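Local structure of phosphatase YwpJ (Bacillus subtilis, 1NRW) at residues A[39-45]-A[62-68]; A[215-219]-A[243-247]. The protein catalyses the magnesium-dependent removal of phosphate from phosphorylated five- and six-carbon sugars and nucleoside monophosphates in vitro, and less readily from flavin mononucleotide. One frame throughout, in Å; residues are numbered along the deposited sequence.

In the fold
From the N terminus, strand 6-10 forms the middle of the core sheet and carries Asp10. The chain then reaches strand 39-43. Contact 1 closes the loop from 39-45 to 62-68, with helix 48-55 between the strands. It is complete before contact 2 begins, so the two are in series and neither nests nor crosses. After the second sheet the chain returns to the core. Contact 2 then closes the loop from 215-219 to 243-247, spanning helix 217-227 and strand 235-239. The two meet where Lys217 NZ hydrogen-bonds to Ser43 O. Both reach the same phosphate ion, so strand ends and helix starts of the core share one site.

Contact 1 of 2, residues A[39-45]-A[62-68]; sequences EVVVSTG and TWVISAN. With PO4 (phosphate ion), chain B.
Val41 lies beside Trp63, Val42 beside Val64 and Ser43 beside Ile65, as parallel neighbours in the core sheet of the HAD fold. Strands 39-43 and 63-66 belong to one beta-alpha-beta unit, with helix 48-55 as the crossover. Their axes differ by 25°. Backbone bonds alternate along the pair: Trp63 N to Val40 O, Val42 N to Trp63 O, Ile65 N to Val42 O and Thr44 N to Ile65 O. Trp63 O also accepts from Thr62 OG1 at 2.8 Å, from the opposite face of its carbonyl plane.

Trp63 covers the start of the pair. Its CB packs on Val41 CG2 at 3.6 Å. CG is also close to this methyl, which approaches the ring obliquely, and CG and CD1 lie near Val40 O, which sits at the ring edge. CG is anti to the carbonyl carbon (chi1 -72°), which directs the indole back along the strand toward Glu39. On the pyrrole side, NE1 donates to Glu39 OE1 at 2.8 Å. The acceptor is nearly in the ring plane, but the N-H meets the carboxylate from above its plane. The two flat groups are turned 75° apart. Tyr80 makes an edge-to-face ring contact with Trp63, and Leu224 of helix 217-227 also touches it.

Farther along, Val41 CG1 meets Ile65 CD1 at 3.6 Å. Ser43 OG lies against the CG2 branch of Ile65. Farther on, Asn68 N donates to Thr44 O at 3.1 Å. Thr44 and Gly45 are phosphate-binding residues. Arg46 N, just after the segment, is hydrogen-bonded to Thr44 OG1. The same OG1 donates to phosphate O4 at 2.7 Å, while Gly45 N donates to phosphate O2 at 2.9 Å.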
loop_
_atom_site.group_PDB
_atom_site.type_symbol
_atom_site.label_atom_id
_atom_site.label_comp_id
_atom_site.label_asym_id
_atom_site.label_seq_id
_atom_site.Cartn_x
_atom_site.Cartn_y
_atom_site.Cartn_z
ATOM N N GLU A 39 -18.026 -7.592 -3.135
ATOM C CA GLU A 39 -16.999 -7.699 -2.109
ATOM C C GLU A 39 -16.000 -6.573 -2.360
ATOM O O GLU A 39 -15.406 -6.490 -3.435
ATOM C CB GLU A 39 -16.280 -9.047 -2.199
ATOM C CG GLU A 39 -17.161 -10.266 -1.939
ATOM C CD GLU A 39 -17.615 -10.381 -0.494
ATOM O OE1 GLU A 39 -17.085 -9.653 0.373
ATOM O OE2 GLU A 39 -18.501 -11.216 -0.218
ATOM N N VAL A 40 -15.826 -5.701 -1.373
ATOM C CA VAL A 40 -14.892 -4.594 -1.518
ATOM C C VAL A 40 -13.619 -4.854 -0.732
ATOM O O VAL A 40 -13.666 -5.213 0.449
ATOM C CB VAL A 40 -15.513 -3.262 -1.045
ATOM C CG1 VAL A 40 -14.461 -2.152 -1.098
ATOM C CG2 VAL A 40 -16.705 -2.904 -1.933
ATOM N N VAL A 41 -12.484 -4.673 -1.399
ATOM C CA VAL A 41 -11.183 -4.881 -0.782
ATOM C C VAL A 41 -10.315 -3.640 -0.946
ATOM O O VAL A 41 -10.231 -3.077 -2.037
ATOM C CB VAL A 41 -10.451 -6.075 -1.434
ATOM C CG1 VAL A 41 -9.172 -6.385 -0.670
ATOM C CG2 VAL A 41 -11.374 -7.283 -1.480
ATOM N N VAL A 42 -9.694 -3.205 0.144
ATOM C CA VAL A 42 -8.798 -2.054 0.117
ATOM C C VAL A 42 -7.393 -2.643 0.223
ATOM O O VAL A 42 -7.105 -3.433 1.130
ATOM C CB VAL A 42 -9.096 -1.092 1.285
ATOM C CG1 VAL A 42 -8.005 -0.038 1.402
ATOM C CG2 VAL A 42 -10.438 -0.415 1.045
ATOM N N SER A 43 -6.528 -2.262 -0.712
ATOM C CA SER A 43 -5.172 -2.806 -0.781
ATOM C C SER A 43 -4.082 -1.748 -0.645
ATOM O O SER A 43 -4.041 -0.781 -1.407
ATOM C CB SER A 43 -5.008 -3.552 -2.105
ATOM O OG SER A 43 -3.756 -4.214 -2.171
ATOM N N THR A 44 -3.170 -1.963 0.297
ATOM C CA THR A 44 -2.122 -0.986 0.571
ATOM C C THR A 44 -0.776 -1.591 0.969
ATOM O O THR A 44 -0.689 -2.756 1.349
ATOM C CB THR A 44 -2.577 -0.053 1.725
ATOM O OG1 THR A 44 -1.586 0.954 1.971
ATOM C CG2 THR A 44 -2.788 -0.861 3.012
ATOM N N GLY A 45 0.272 -0.776 0.875
ATOM C CA GLY A 45 1.593 -1.210 1.281
ATOM C C GLY A 45 1.750 -0.924 2.769
ATOM O O GLY A 45 2.710 -1.358 3.398
ATOM N N THR A 62 -14.136 -3.190 5.306
ATOM C CA THR A 62 -13.915 -3.857 4.027
ATOM C C THR A 62 -12.837 -4.908 4.219
ATOM O O THR A 62 -12.211 -4.979 5.275
ATOM C CB THR A 62 -13.358 -2.880 2.966
ATOM O OG1 THR A 62 -12.025 -2.489 3.342
ATOM C CG2 THR A 62 -14.228 -1.633 2.852
ATOM N N TRP A 63 -12.626 -5.735 3.200
ATOM C CA TRP A 63 -11.533 -6.692 3.270
ATOM C C TRP A 63 -10.326 -5.771 3.173
ATOM O O TRP A 63 -10.409 -4.698 2.560
ATOM C CB TRP A 63 -11.520 -7.632 2.063
ATOM C CG TRP A 63 -12.619 -8.634 2.058
ATOM C CD1 TRP A 63 -13.895 -8.447 1.622
ATOM C CD2 TRP A 63 -12.547 -9.981 2.538
ATOM N NE1 TRP A 63 -14.630 -9.597 1.801
ATOM C CE2 TRP A 63 -13.827 -10.554 2.362
ATOM C CE3 TRP A 63 -11.526 -10.759 3.101
ATOM C CZ2 TRP A 63 -14.117 -11.874 2.731
ATOM C CZ3 TRP A 63 -11.814 -12.077 3.470
ATOM C CH2 TRP A 63 -13.103 -12.617 3.280
ATOM N N VAL A 64 -9.212 -6.172 3.771
ATOM C CA VAL A 64 -8.011 -5.356 3.720
ATOM C C VAL A 64 -6.782 -6.170 3.370
ATOM O O VAL A 64 -6.452 -7.148 4.052
ATOM C CB VAL A 64 -7.720 -4.669 5.071
ATOM C CG1 VAL A 64 -6.431 -3.835 4.967
ATOM C CG2 VAL A 64 -8.889 -3.788 5.474
ATOM N N ILE A 65 -6.122 -5.763 2.296
ATOM C CA ILE A 65 -4.874 -6.383 1.875
ATOM C C ILE A 65 -3.840 -5.343 2.298
ATOM O O ILE A 65 -3.904 -4.185 1.869
ATOM C CB ILE A 65 -4.838 -6.588 0.355
ATOM C CG1 ILE A 65 -5.832 -7.690 -0.030
ATOM C CG2 ILE A 65 -3.420 -6.941 -0.095
ATOM C CD1 ILE A 65 -5.977 -7.904 -1.522
ATOM N N SER A 66 -2.916 -5.735 3.165
ATOM C CA SER A 66 -1.903 -4.803 3.646
ATOM C C SER A 66 -0.489 -5.326 3.450
ATOM O O SER A 66 -0.291 -6.453 3.008
ATOM C CB SER A 66 -2.151 -4.484 5.129
ATOM O OG SER A 66 -2.149 -5.651 5.929
ATOM N N ALA A 67 0.494 -4.492 3.770
ATOM C CA ALA A 67 1.891 -4.875 3.630
ATOM C C ALA A 67 2.214 -5.382 2.224
ATOM O O ALA A 67 2.930 -6.372 2.048
ATOM C CB ALA A 67 2.248 -5.924 4.674
ATOM N N ASN A 68 1.674 -4.690 1.226
ATOM C CA ASN A 68 1.919 -5.014 -0.172
ATOM C C ASN A 68 1.443 -6.406 -0.583
ATOM O O ASN A 68 2.045 -7.040 -1.450
ATOM C CB ASN A 68 3.416 -4.868 -0.484
ATOM C CG ASN A 68 3.706 -4.874 -1.971
ATOM O OD1 ASN A 68 3.042 -4.180 -2.742
ATOM N ND2 ASN A 68 4.710 -5.644 -2.384
HETATM P P PO4 B . -0.441 2.624 -1.019
HETATM O O1 PO4 B . -1.020 3.126 -2.280
HETATM O O2 PO4 B . -0.132 1.178 -1.161
HETATM O O3 PO4 B . 0.803 3.375 -0.721
HETATM O O4 PO4 B . -1.421 2.818 0.076
#

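Contact 2 of 2, residues A[215-219]-A[243-247]; sequences ASKGQ and NDKSM. With PO4 (phosphate ion), chain B.
This is a buried polar contact between the N-terminal start of helix 217-227 and residues 243-247, which include the first part of helix 245-250. It lies at the phosphate and metal site of the HAD core domain, and Lys217 and Asn243 are both phosphate-binding residues. Lys217 spans the contact with a chain extended beyond CG. Its CD lies near both Asn243 O and Asp244 OD1. At the tip, NZ forms a salt bridge with Asp244 OD1 at 2.8 Å, nearly in line with that carboxylate's C-O bond. The same NZ donates to phosphate O2 at 2.8 Å. Outside the segments it also forms a salt bridge with Asp10 and a hydrogen bond to Ser43 O. Replacing Lys217 with an alanine removes the ammonium group and is likely to leave Asp244 OD1 and Asp10 without their charged mate and the phosphate with one donor fewer.

Farther back, Gly218 N donates to Ser246 OG at 3.0 Å. The helices come close here, with Gly218 CA 3.6 Å from Met247 CA. Gly218 has no side chain, and its CA sits close to Ser246 O. One water accepts from Lys217 N and donates to Asn243 O. Ser216 is the N-cap of helix 217-227, its OG accepting from Gln219 N at 3.1 Å. One ammonium group thus lies among two aspartates and a phosphate, an arrangement likely to favour binding of an anion such as phosphate near the bound calcium ion.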
loop_
_atom_site.group_PDB
_atom_site.type_symbol
_atom_site.label_atom_id
_atom_site.label_comp_id
_atom_site.label_asym_id
_atom_site.label_seq_id
_atom_site.Cartn_x
_atom_site.Cartn_y
_atom_site.Cartn_z
ATOM N N ALA A 215 4.118 -12.275 -2.089
ATOM C CA ALA A 215 3.393 -11.153 -1.506
ATOM C C ALA A 215 3.392 -9.947 -2.447
ATOM O O ALA A 215 4.382 -9.225 -2.548
ATOM C CB ALA A 215 4.013 -10.761 -0.161
ATOM N N SER A 216 2.288 -9.755 -3.157
ATOM C CA SER A 216 2.130 -8.611 -4.052
ATOM C C SER A 216 0.635 -8.309 -4.051
ATOM O O SER A 216 -0.176 -9.174 -3.707
ATOM C CB SER A 216 2.622 -8.927 -5.474
ATOM O OG SER A 216 1.764 -9.828 -6.160
ATOM N N LYS A 217 0.253 -7.087 -4.408
ATOM C CA LYS A 217 -1.165 -6.762 -4.399
ATOM C C LYS A 217 -1.935 -7.662 -5.359
ATOM O O LYS A 217 -3.051 -8.076 -5.062
ATOM C CB LYS A 217 -1.385 -5.286 -4.746
ATOM C CG LYS A 217 -0.906 -4.340 -3.648
ATOM C CD LYS A 217 -1.355 -2.904 -3.901
ATOM C CE LYS A 217 -0.859 -1.968 -2.801
ATOM N NZ LYS A 217 -1.381 -0.587 -2.997
ATOM N N GLY A 218 -1.322 -7.976 -6.500
ATOM C CA GLY A 218 -1.970 -8.835 -7.476
ATOM C C GLY A 218 -2.147 -10.267 -6.993
ATOM O O GLY A 218 -3.202 -10.860 -7.185
ATOM N N GLN A 219 -1.124 -10.832 -6.362
ATOM C CA GLN A 219 -1.227 -12.201 -5.865
ATOM C C GLN A 219 -2.224 -12.315 -4.715
ATOM O O GLN A 219 -2.924 -13.320 -4.589
ATOM C CB GLN A 219 0.147 -12.712 -5.426
ATOM C CG GLN A 219 1.094 -12.954 -6.587
ATOM C CD GLN A 219 2.481 -13.350 -6.134
ATOM O OE1 GLN A 219 3.325 -12.496 -5.830
ATOM N NE2 GLN A 219 2.723 -14.652 -6.068
ATOM N N ASN A 243 3.095 0.210 -7.303
ATOM C CA ASN A 243 2.829 -1.012 -6.553
ATOM C C ASN A 243 1.450 -1.608 -6.851
ATOM O O ASN A 243 1.116 -2.692 -6.367
ATOM C CB ASN A 243 3.002 -0.759 -5.045
ATOM C CG ASN A 243 2.095 0.344 -4.516
ATOM O OD1 ASN A 243 1.741 1.274 -5.238
ATOM N ND2 ASN A 243 1.738 0.255 -3.231
ATOM N N ASP A 244 0.650 -0.902 -7.649
ATOM C CA ASP A 244 -0.682 -1.384 -8.011
ATOM C C ASP A 244 -0.684 -2.133 -9.339
ATOM O O ASP A 244 -1.675 -2.773 -9.693
ATOM C CB ASP A 244 -1.680 -0.226 -8.134
ATOM C CG ASP A 244 -1.881 0.522 -6.839
ATOM O OD1 ASP A 244 -1.836 -0.117 -5.764
ATOM O OD2 ASP A 244 -2.116 1.751 -6.904
ATOM N N LYS A 245 0.417 -2.043 -10.078
ATOM C CA LYS A 245 0.509 -2.682 -11.388
ATOM C C LYS A 245 0.043 -4.135 -11.402
ATOM O O LYS A 245 -0.813 -4.511 -12.211
ATOM C CB LYS A 245 1.941 -2.590 -11.916
ATOM C CG LYS A 245 2.139 -3.178 -13.304
ATOM C CD LYS A 245 3.584 -3.010 -13.757
ATOM C CE LYS A 245 3.853 -3.756 -15.051
ATOM N NZ LYS A 245 3.000 -3.263 -16.163
ATOM N N SER A 246 0.585 -4.945 -10.501
ATOM C CA SER A 246 0.221 -6.356 -10.455
ATOM C C SER A 246 -1.258 -6.621 -10.203
ATOM O O SER A 246 -1.795 -7.609 -10.708
ATOM C CB SER A 246 1.067 -7.105 -9.414
ATOM O OG SER A 246 0.807 -6.668 -8.091
HETATM N N MSE A 247 -1.941 -5.766 -9.443
HETATM C CA MSE A 247 -3.349 -6.055 -9.218
HETATM C C MSE A 247 -4.218 -5.616 -10.394
HETATM O O MSE A 247 -5.247 -6.234 -10.655
HETATM C CB MSE A 247 -3.853 -5.493 -7.877
HETATM C CG MSE A 247 -4.198 -4.037 -7.817
HETATM SE SE MSE A 247 -5.056 -3.713 -6.089
HETATM C CE MSE A 247 -4.799 -1.798 -6.046
HETATM P P PO4 B . -0.441 2.624 -1.019
HETATM O O1 PO4 B . -1.020 3.126 -2.280
HETATM O O2 PO4 B . -0.132 1.178 -1.161
HETATM O O3 PO4 B . 0.803 3.375 -0.721
HETATM O O4 PO4 B . -1.421 2.818 0.076
HETATM O O HOH W 1 2.277 -5.036 -5.170
#